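PDB 5VYQ: dTDP-4-amino-4,6-dideoxyglucose formyltransferase from Mycobacterium tuberculosis CAS/NITR204, which probably transfers a formyl group from a reduced folate to the sugar amine of dTDP-4-amino-4,6-dideoxyglucose. Local coordinates for residues Leu25-Asn30 against Asp77-Phe82; Glu71-Tyr76 against Ala90-Gly95. All coordinates share one frame; numbering follows the deposited sequence.

Contact 1. Residues Leu25-Asn30 against Asp77-Phe82; sequences LILTDN and DLVLSF. With NA (sodium ion), chain H; 0FX (dTDP-4-amino-4,6-dideoxyglucose), chain D.
With CG1 of Ile26 beside its backbone N (chi1 -56°), CG2 stands anti to that N and comes down over one face of the Phe82 ring, a CH-pi contact 4.1 Å from the ring centroid; Thr28 likewise sets OG1 anti to its N (chi1 -177°), facing the carbonyl of Phe82. These groups lie in the Rossmann-like sheet of the formyltransferase domain, where strands 24-28 and 78-82 are adjacent and parallel. Leu25 N bonds to Leu78 O at 3.0 Å, Leu25 O takes the N-H of Leu80, and Leu27 repeats the pattern with Leu80 O and Phe82 N. Ile26 meanwhile directs its backbone bonds to strand 47-50. On the sheet face of Ile26 and Phe82, Ile26 CG1 meets Leu80 CD1 at 4.0 Å, and helix 31-43 packs over this layer. On the other face, Val79 CG1 lies 4.1 Å from Leu25 CD2 and 4.0 Å from Leu27 CD1. Thr28 OG1 donates to Phe82 O at 2.7 Å, reaching it in the carbonyl plane and adding a side-chain tie beyond the Leu27-Phe82 backbone bond. Within strand 78-82, Ser81 OG is hydrogen-bonded to Asn100 OD1, close to the bound folinic acid; past the other strand, Asn30 OD1 caps helix 31-43 at Ala33 N. At the opposite end of the segments, Asp77 OD2 joins Met21 and Thr23 on a sodium ion. The Asn30 amide reaches the nucleotide sugar's diphosphate, ND2 donating to O2P at 3.0 Å and more weakly to O3P.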
ATOM      1  N   LEU A  25     -15.834 -37.599   9.822  1.00  9.59           N
ATOM      2  CA  LEU A  25     -15.738 -36.963   8.514  1.00  9.72           C
ATOM      3  C   LEU A  25     -15.311 -35.506   8.695  1.00 10.59           C
ATOM      4  O   LEU A  25     -15.929 -34.791   9.494  1.00  9.95           O
ATOM      5  CB  LEU A  25     -17.105 -36.993   7.885  1.00  9.96           C
ATOM      6  CG  LEU A  25     -17.264 -36.211   6.570  1.00 10.27           C
ATOM      7  CD1 LEU A  25     -16.366 -36.822   5.502  1.00 10.31           C
ATOM      8  CD2 LEU A  25     -18.729 -36.230   6.133  1.00 10.65           C
ATOM      9  N   ILE A  26     -14.302 -35.081   7.958  1.00 10.19           N
ATOM     10  CA  ILE A  26     -13.917 -33.664   7.868  1.00 10.41           C
ATOM     11  C   ILE A  26     -14.240 -33.158   6.473  1.00 12.12           C
ATOM     12  O   ILE A  26     -13.813 -33.757   5.484  1.00 10.54           O
ATOM     13  CB  ILE A  26     -12.454 -33.416   8.179  1.00 11.32           C
ATOM     14  CG1 ILE A  26     -12.144 -33.993   9.573  1.00 11.92           C
ATOM     15  CG2 ILE A  26     -12.170 -31.903   8.116  1.00 11.67           C
ATOM     16  CD1 ILE A  26     -10.780 -33.622  10.106  1.00 13.04           C
ATOM     17  N   LEU A  27     -14.987 -32.071   6.421  1.00 10.82           N
ATOM     18  CA  LEU A  27     -15.289 -31.330   5.201  1.00 11.59           C
ATOM     19  C   LEU A  27     -14.482 -30.042   5.312  1.00 12.38           C
ATOM     20  O   LEU A  27     -14.578 -29.286   6.293  1.00 11.53           O
ATOM     21  CB  LEU A  27     -16.781 -31.069   5.073  1.00 13.68           C
ATOM     22  CG  LEU A  27     -17.474 -32.401   4.690  1.00 18.13           C
ATOM     23  CD1 LEU A  27     -18.853 -32.430   5.292  1.00 22.46           C
ATOM     24  CD2 LEU A  27     -17.442 -32.420   3.172  1.00 23.29           C
ATOM     25  N   THR A  28     -13.704 -29.742   4.282  1.00 10.99           N
ATOM     26  CA  THR A  28     -12.832 -28.566   4.291  1.00 10.33           C
ATOM     27  C   THR A  28     -12.625 -27.992   2.889  1.00 10.30           C
ATOM     28  O   THR A  28     -12.391 -28.735   1.939  1.00 11.38           O
ATOM     29  CB  THR A  28     -11.483 -28.948   4.917  1.00 11.23           C
ATOM     30  OG1 THR A  28     -10.622 -27.811   5.015  1.00 11.37           O
ATOM     31  CG2 THR A  28     -10.788 -30.078   4.176  1.00 12.07           C
ATOM     32  N   ASP A  29     -12.703 -26.675   2.777  1.00 11.61           N
ATOM     33  CA  ASP A  29     -12.538 -25.964   1.514  1.00 12.89           C
ATOM     34  C   ASP A  29     -11.390 -24.944   1.550  1.00 13.76           C
ATOM     35  O   ASP A  29     -11.315 -24.054   0.694  1.00 15.21           O
ATOM     36  CB  ASP A  29     -13.842 -25.265   1.131  1.00 12.92           C
ATOM     37  CG  ASP A  29     -14.910 -26.236   0.699  1.00 14.83           C
ATOM     38  OD1 ASP A  29     -14.573 -27.238   0.049  1.00 13.53           O
ATOM     39  OD2 ASP A  29     -16.097 -25.982   1.010  1.00 15.82           O
ATOM     40  N   ASN A  30     -10.532 -25.028   2.553  1.00 12.25           N
ATOM     41  CA  ASN A  30      -9.458 -24.060   2.820  1.00 12.50           C
ATOM     42  C   ASN A  30      -8.120 -24.804   2.906  1.00 12.59           C
ATOM     43  O   ASN A  30      -7.995 -25.840   3.546  1.00 11.45           O
ATOM     44  CB  ASN A  30      -9.760 -23.301   4.124  1.00 13.55           C
ATOM     45  CG  ASN A  30      -8.653 -22.365   4.551  1.00 13.11           C
ATOM     46  OD1 ASN A  30      -7.657 -22.796   5.108  1.00 11.51           O
ATOM     47  ND2 ASN A  30      -8.844 -21.069   4.333  1.00 13.37           N
ATOM     48  N   ASP A  77     -19.876 -40.843  13.013  1.00 12.14           N
ATOM     49  CA  ASP A  77     -20.236 -40.502  14.368  1.00 11.23           C
ATOM     50  C   ASP A  77     -20.067 -39.018  14.635  1.00 11.29           C
ATOM     51  O   ASP A  77     -20.609 -38.523  15.616  1.00 10.38           O
ATOM     52  CB  ASP A  77     -19.400 -41.286  15.371  1.00 12.88           C
ATOM     53  CG  ASP A  77     -19.558 -42.807  15.179  1.00 13.32           C
ATOM     54  OD1 ASP A  77     -20.720 -43.277  15.139  1.00 15.29           O
ATOM     55  OD2 ASP A  77     -18.499 -43.451  15.051  1.00 15.23           O
ATOM     56  N   LEU A  78     -19.247 -38.342  13.849  1.00 11.04           N
ATOM     57  CA  LEU A  78     -18.898 -36.924  14.084  1.00 10.94           C
ATOM     58  C   LEU A  78     -18.544 -36.308  12.725  1.00 10.68           C
ATOM     59  O   LEU A  78     -17.813 -36.909  11.928  1.00 11.47           O
ATOM     60  CB  LEU A  78     -17.692 -36.862  15.003  1.00 10.55           C
ATOM     61  CG  LEU A  78     -17.007 -35.502  15.202  1.00 11.96           C
ATOM     62  CD1 LEU A  78     -17.987 -34.511  15.833  1.00 11.93           C
ATOM     63  CD2 LEU A  78     -15.724 -35.589  16.032  1.00 13.14           C
ATOM     64  N   VAL A  79     -19.070 -35.135  12.439  1.00 10.37           N
ATOM     65  CA  VAL A  79     -18.714 -34.427  11.216  1.00  9.96           C
ATOM     66  C   VAL A  79     -18.064 -33.099  11.637  1.00  9.51           C
ATOM     67  O   VAL A  79     -18.644 -32.332  12.390  1.00 10.69           O
ATOM     68  CB  VAL A  79     -19.953 -34.177  10.323  1.00 11.06           C
ATOM     69  CG1 VAL A  79     -19.579 -33.432   9.068  1.00 13.83           C
ATOM     70  CG2 VAL A  79     -20.589 -35.495   9.942  1.00 11.02           C
ATOM     71  N   LEU A  80     -16.893 -32.835  11.097  1.00 10.71           N
ATOM     72  CA  LEU A  80     -16.219 -31.553  11.325  1.00 10.65           C
ATOM     73  C   LEU A  80     -16.191 -30.679  10.090  1.00 11.90           C
ATOM     74  O   LEU A  80     -15.847 -31.118   8.998  1.00 11.64           O
ATOM     75  CB  LEU A  80     -14.796 -31.839  11.743  1.00 11.07           C
ATOM     76  CG  LEU A  80     -14.594 -32.761  12.928  1.00 12.73           C
ATOM     77  CD1 LEU A  80     -13.130 -32.932  13.276  1.00 13.14           C
ATOM     78  CD2 LEU A  80     -15.372 -32.294  14.146  1.00 14.24           C
ATOM     79  N   SER A  81     -16.577 -29.421  10.281  1.00 10.00           N
ATOM     80  CA  SER A  81     -16.385 -28.378   9.272  1.00  9.73           C
ATOM     81  C   SER A  81     -15.073 -27.660   9.573  1.00  9.65           C
ATOM     82  O   SER A  81     -14.959 -26.931  10.575  1.00 10.70           O
ATOM     83  CB  SER A  81     -17.557 -27.402   9.276  1.00  9.50           C
ATOM     84  OG  SER A  81     -17.248 -26.167   8.609  1.00 11.17           O
ATOM     85  N   PHE A  82     -14.079 -27.902   8.716  1.00 10.04           N
ATOM     86  CA  PHE A  82     -12.818 -27.196   8.735  1.00 10.46           C
ATOM     87  C   PHE A  82     -12.903 -26.173   7.612  1.00 10.32           C
ATOM     88  O   PHE A  82     -12.307 -26.340   6.555  1.00 10.43           O
ATOM     89  CB  PHE A  82     -11.655 -28.184   8.595  1.00 10.64           C
ATOM     90  CG  PHE A  82     -11.182 -28.828   9.875  1.00 11.13           C
ATOM     91  CD1 PHE A  82     -12.015 -29.037  10.940  1.00 11.19           C
ATOM     92  CD2 PHE A  82      -9.870 -29.248   9.992  1.00 11.09           C
ATOM     93  CE1 PHE A  82     -11.563 -29.663  12.094  1.00 13.17           C
ATOM     94  CE2 PHE A  82      -9.397 -29.856  11.152  1.00 11.55           C
ATOM     95  CZ  PHE A  82     -10.261 -30.101  12.194  1.00 11.58           C
TER
HETATM   96 NA    NA H 306     -17.638 -45.820  14.601  1.00 25.27          NA
HETATM   97  O4P 0FX D 302     -11.053 -18.509   6.065  1.00 12.32           O
HETATM   98  P2  0FX D 302     -12.118 -19.031   5.163  1.00 12.76           P
HETATM   99  O3P 0FX D 302     -11.988 -20.476   4.735  1.00 13.31           O
HETATM  100  O1G 0FX D 302     -13.461 -18.640   5.969  1.00 14.28           O
HETATM  101  C1G 0FX D 302     -14.704 -18.425   5.323  1.00 15.87           C
HETATM  102  C2G 0FX D 302     -15.553 -17.572   6.276  1.00 14.21           C
HETATM  103  O2G 0FX D 302     -14.793 -16.384   6.538  1.00 11.88           O
HETATM  104  C3G 0FX D 302     -15.747 -18.327   7.602  1.00 17.50           C
HETATM  105  O3G 0FX D 302     -16.377 -17.492   8.605  1.00 19.17           O
HETATM  106  C4G 0FX D 302     -16.448 -19.649   7.317  1.00 20.68           C
HETATM  107  N4A 0FX D 302     -16.550 -20.359   8.615  1.00 24.40           N
HETATM  108  C5G 0FX D 302     -15.627 -20.433   6.293  1.00 19.90           C
HETATM  109  C6G 0FX D 302     -16.486 -21.589   5.785  1.00 22.97           C
HETATM  110  O5G 0FX D 302     -15.329 -19.694   5.095  1.00 17.48           O
HETATM  111  OPP 0FX D 302     -12.288 -18.111   3.852  1.00 12.60           O
HETATM  112  P   0FX D 302     -11.343 -17.973   2.550  1.00 11.65           P
HETATM  113  O1P 0FX D 302     -12.262 -17.794   1.404  1.00 12.40           O
HETATM  114  O2P 0FX D 302     -10.295 -19.056   2.586  1.00 13.60           O
HETATM  115  O5  0FX D 302     -10.555 -16.595   2.776  1.00 12.72           O
HETATM  116  C5  0FX D 302      -9.532 -16.474   3.737  1.00 11.13           C
HETATM  117  C4  0FX D 302      -9.224 -15.004   3.948  1.00 11.26           C
HETATM  118  O4  0FX D 302      -8.704 -14.483   2.726  1.00 11.50           O
HETATM  119  C3  0FX D 302     -10.405 -14.082   4.248  1.00 11.53           C
HETATM  120  O3  0FX D 302     -10.690 -14.063   5.651  1.00 13.43           O
HETATM  121  C2  0FX D 302      -9.975 -12.706   3.776  1.00 11.50           C
HETATM  122  C1  0FX D 302      -9.119 -13.118   2.599  1.00 11.02           C
HETATM  123  N11 0FX D 302      -9.840 -12.986   1.327  1.00 12.29           N
HETATM  124  C61 0FX D 302     -10.345 -14.020   0.622  1.00 14.26           C
HETATM  125  C51 0FX D 302     -10.979 -13.819  -0.589  1.00 13.48           C
HETATM  126  C5A 0FX D 302     -11.567 -14.999  -1.322  1.00 16.66           C
HETATM  127  C21 0FX D 302      -9.856 -11.737   0.711  1.00 11.36           C
HETATM  128  O21 0FX D 302      -9.321 -10.728   1.358  1.00 11.34           O
HETATM  129  N31 0FX D 302     -10.469 -11.503  -0.450  1.00 12.40           N
HETATM  130  C41 0FX D 302     -10.982 -12.553  -1.130  1.00 15.34           C
HETATM  131  O41 0FX D 302     -11.571 -12.293  -2.315  1.00 13.85           O
HETATM  132  O   HOH W   1     -16.061 -47.531  14.240  1.00 31.25           O
HETATM  133  O   HOH W   2     -18.972 -46.459  13.124  1.00 36.05           O
HETATM  134  O   HOH W   3     -18.884 -46.717  16.670  1.00 33.42           O

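Contact 2. Residues Glu71-Tyr76 against Ala90-Gly95; sequences EIVERY and AALIDG. With NA (sodium ion), chain G.
The helical segments 71-75 and 90-95 run almost parallel, 10° apart, with axes 9.5 Å from each other and Val73 CA nearest Gly95 CA. Between them Leu92 extends with CG anti to its backbone N (chi1 176°), bringing CD1 across to the first helix. There it presses on Ile72 CG2 at 3.5 Å, a close methyl contact, and touches Val73 CG2 at 4.0 Å, the two side chains running antiparallel alongside each other. Both helices lie on the same face of the Rossmann-like sheet: helix 90-95 forms the beta-alpha-beta crossover from strand 78-82 to strand 97-102, while helix 65-75 leads into strand 78-82. The two methyls of Val73 touch successive turns of helix 90-95, CG2 near Ala91 O and CG1 3.4 Å from Gly95 O, where the absence of a side chain on Gly95 lets the backbone come close. A sodium ion beside the contact adds a water-mediated link. It is bound by Val73 O in the last turn of helix 65-75 and Tyr76 O just past it, and by three waters. One of these waters, 2.2 Å from the sodium ion, donates a hydrogen bond to Gly95 O at 2.7 Å.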
ATOM      1  N   GLU A  71     -26.385 -40.744   3.895  1.00 13.05           N
ATOM      2  CA  GLU A  71     -25.209 -41.599   4.023  1.00 13.88           C
ATOM      3  C   GLU A  71     -24.230 -41.075   5.072  1.00 13.73           C
ATOM      4  O   GLU A  71     -23.681 -41.836   5.848  1.00 15.64           O
ATOM      5  CB  GLU A  71     -24.491 -41.736   2.683  1.00 15.44           C
ATOM      6  CG  GLU A  71     -25.263 -42.638   1.718  1.00 18.89           C
ATOM      7  CD  GLU A  71     -26.407 -41.920   1.027  1.00 20.35           C
ATOM      8  OE1 GLU A  71     -27.484 -42.527   0.897  1.00 20.09           O
ATOM      9  OE2 GLU A  71     -26.273 -40.735   0.645  1.00 21.71           O
ATOM     10  N   ILE A  72     -24.035 -39.770   5.090  1.00 13.11           N
ATOM     11  CA  ILE A  72     -23.183 -39.183   6.140  1.00 13.09           C
ATOM     12  C   ILE A  72     -23.683 -39.505   7.550  1.00 11.91           C
ATOM     13  O   ILE A  72     -22.914 -39.953   8.410  1.00 12.13           O
ATOM     14  CB  ILE A  72     -22.999 -37.665   5.918  1.00 11.95           C
ATOM     15  CG1 ILE A  72     -22.246 -37.365   4.622  1.00 11.34           C
ATOM     16  CG2 ILE A  72     -22.283 -37.041   7.080  1.00 11.56           C
ATOM     17  CD1 ILE A  72     -22.403 -35.952   4.123  1.00 12.97           C
ATOM     18  N   VAL A  73     -24.975 -39.295   7.797  1.00 11.98           N
ATOM     19  CA  VAL A  73     -25.546 -39.554   9.094  1.00 13.82           C
ATOM     20  C   VAL A  73     -25.413 -41.044   9.445  1.00 15.69           C
ATOM     21  O   VAL A  73     -25.049 -41.398  10.558  1.00 15.37           O
ATOM     22  CB  VAL A  73     -27.015 -39.068   9.156  1.00 13.14           C
ATOM     23  CG1 VAL A  73     -27.793 -39.603  10.367  1.00 15.82           C
ATOM     24  CG2 VAL A  73     -27.087 -37.557   9.144  1.00 13.15           C
ATOM     25  N   GLU A  74     -25.636 -41.918   8.474  1.00 16.07           N
ATOM     26  CA  GLU A  74     -25.513 -43.353   8.737  1.00 19.72           C
ATOM     27  C   GLU A  74     -24.078 -43.782   9.098  1.00 18.35           C
ATOM     28  O   GLU A  74     -23.873 -44.519  10.072  1.00 20.69           O
ATOM     29  CB  GLU A  74     -25.980 -44.151   7.525  1.00 22.10           C
ATOM     30  CG  GLU A  74     -25.800 -45.666   7.588  1.00 29.27           C
ATOM     31  CD  GLU A  74     -26.140 -46.301   6.249  1.00 38.11           C
ATOM     32  OE1 GLU A  74     -25.216 -46.756   5.551  1.00 44.41           O
ATOM     33  OE2 GLU A  74     -27.335 -46.330   5.881  1.00 44.66           O
ATOM     34  N   ARG A  75     -23.109 -43.311   8.331  1.00 16.12           N
ATOM     35  CA  ARG A  75     -21.749 -43.825   8.376  1.00 14.10           C
ATOM     36  C   ARG A  75     -20.798 -43.176   9.366  1.00 14.08           C
ATOM     37  O   ARG A  75     -19.758 -43.781   9.673  1.00 16.37           O
ATOM     38  CB  ARG A  75     -21.157 -43.735   6.992  1.00 15.60           C
ATOM     39  CG  ARG A  75     -21.987 -44.661   6.118  1.00 20.85           C
ATOM     40  CD  ARG A  75     -21.570 -44.533   4.696  1.00 21.06           C
ATOM     41  NE  ARG A  75     -22.541 -45.263   3.884  1.00 24.48           N
ATOM     42  CZ  ARG A  75     -22.658 -45.148   2.563  1.00 22.80           C
ATOM     43  NH1 ARG A  75     -21.841 -44.352   1.878  1.00 20.81           N
ATOM     44  NH2 ARG A  75     -23.633 -45.838   1.959  1.00 24.62           N
ATOM     45  N   TYR A  76     -21.086 -41.935   9.778  1.00 12.21           N
ATOM     46  CA  TYR A  76     -20.158 -41.228  10.645  1.00 11.29           C
ATOM     47  C   TYR A  76     -20.747 -40.970  12.017  1.00 12.38           C
ATOM     48  O   TYR A  76     -21.951 -40.889  12.157  1.00 13.49           O
ATOM     49  CB  TYR A  76     -19.678 -39.927  10.016  1.00 11.16           C
ATOM     50  CG  TYR A  76     -18.909 -40.119   8.734  1.00  9.85           C
ATOM     51  CD1 TYR A  76     -17.552 -40.383   8.749  1.00 10.27           C
ATOM     52  CD2 TYR A  76     -19.546 -40.036   7.519  1.00 11.09           C
ATOM     53  CE1 TYR A  76     -16.851 -40.574   7.585  1.00  9.77           C
ATOM     54  CE2 TYR A  76     -18.855 -40.245   6.346  1.00 10.46           C
ATOM     55  CZ  TYR A  76     -17.502 -40.514   6.367  1.00 10.32           C
ATOM     56  OH  TYR A  76     -16.845 -40.646   5.147  1.00 11.37           O
ATOM     57  N   ALA A  90     -30.478 -29.001   7.863  1.00 14.28           N
ATOM     58  CA  ALA A  90     -31.062 -29.454   9.114  1.00 14.92           C
ATOM     59  C   ALA A  90     -30.899 -30.962   9.303  1.00 12.06           C
ATOM     60  O   ALA A  90     -30.524 -31.406  10.381  1.00 13.00           O
ATOM     61  CB  ALA A  90     -32.541 -29.049   9.190  1.00 16.77           C
ATOM     62  N   ALA A  91     -31.159 -31.770   8.274  1.00 11.85           N
ATOM     63  CA  ALA A  91     -31.130 -33.220   8.483  1.00 13.44           C
ATOM     64  C   ALA A  91     -29.734 -33.725   8.890  1.00 13.30           C
ATOM     65  O   ALA A  91     -29.601 -34.732   9.589  1.00 12.47           O
ATOM     66  CB  ALA A  91     -31.623 -33.978   7.263  1.00 15.19           C
ATOM     67  N   LEU A  92     -28.697 -33.026   8.456  1.00 11.90           N
ATOM     68  CA  LEU A  92     -27.351 -33.417   8.778  1.00 12.00           C
ATOM     69  C   LEU A  92     -27.061 -32.993  10.202  1.00 11.23           C
ATOM     70  O   LEU A  92     -26.696 -33.831  11.011  1.00 11.13           O
ATOM     71  CB  LEU A  92     -26.337 -32.782   7.829  1.00 12.33           C
ATOM     72  CG  LEU A  92     -24.867 -33.068   8.143  1.00 14.77           C
ATOM     73  CD1 LEU A  92     -24.595 -34.565   8.134  1.00 15.56           C
ATOM     74  CD2 LEU A  92     -23.968 -32.383   7.124  1.00 15.38           C
ATOM     75  N   ILE A  93     -27.297 -31.717  10.521  1.00 11.33           N
ATOM     76  CA  ILE A  93     -26.960 -31.228  11.842  1.00 12.02           C
ATOM     77  C   ILE A  93     -27.828 -31.853  12.941  1.00 10.99           C
ATOM     78  O   ILE A  93     -27.367 -32.021  14.067  1.00 11.79           O
ATOM     79  CB  ILE A  93     -26.963 -29.713  11.924  1.00 14.32           C
ATOM     80  CG1 ILE A  93     -28.311 -29.137  11.629  1.00 14.68           C
ATOM     81  CG2 ILE A  93     -25.902 -29.109  10.995  1.00 15.76           C
ATOM     82  CD1 ILE A  93     -28.392 -27.658  11.992  1.00 17.00           C
ATOM     83  N   ASP A  94     -29.030 -32.241  12.568  1.00 11.04           N
ATOM     84  CA  ASP A  94     -29.968 -32.840  13.499  1.00 11.57           C
ATOM     85  C   ASP A  94     -29.700 -34.326  13.692  1.00 11.22           C
ATOM     86  O   ASP A  94     -30.184 -34.881  14.719  1.00 12.13           O
ATOM     87  CB  ASP A  94     -31.433 -32.696  13.052  1.00 11.52           C
ATOM     88  CG  ASP A  94     -31.938 -31.258  12.921  1.00 12.38           C
ATOM     89  OD1 ASP A  94     -31.311 -30.303  13.457  1.00 12.49           O
ATOM     90  OD2 ASP A  94     -33.026 -31.114  12.327  1.00 11.94           O
ATOM     91  N   GLY A  95     -28.961 -34.956  12.759  1.00 11.94           N
ATOM     92  CA  GLY A  95     -28.794 -36.420  12.771  1.00 11.53           C
ATOM     93  C   GLY A  95     -27.422 -36.934  13.159  1.00 11.57           C
ATOM     94  O   GLY A  95     -27.217 -38.154  13.361  1.00 14.15           O
TER
HETATM   95 NA    NA G 305     -24.138 -41.518  12.723  1.00 14.69          NA
HETATM   96  O   HOH W   4     -25.518 -40.202  13.914  1.00 16.38           O
HETATM   97  O   HOH W   5     -25.435 -43.282  12.962  1.00 24.56           O
HETATM   98  O   HOH W   6     -23.195 -42.580  14.631  1.00 21.03           O

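From the N terminus, the chain passes through strand 24-28, helix 31-43, strand 47-50 and helix 65-75 before strand 78-82 comes to lie beside strand 24-28, so contact 1 closes a 46-residue excursion. Contact 2 closes a shorter one: from helix 65-75 the chain runs through strand 78-82 to helix 90-95, which lies alongside helix 65-75, 13 residues between the segments. Their segments alternate along the sequence, so the two loops cross, with 71-76 leading directly into 77-82. They also meet in space: Ile72 CG2 lies 3.8 Å from Leu25 CD2 and 3.7 Å from Val79 CG2, so helix 65-75 ties contact 2 to the two strands of contact 1.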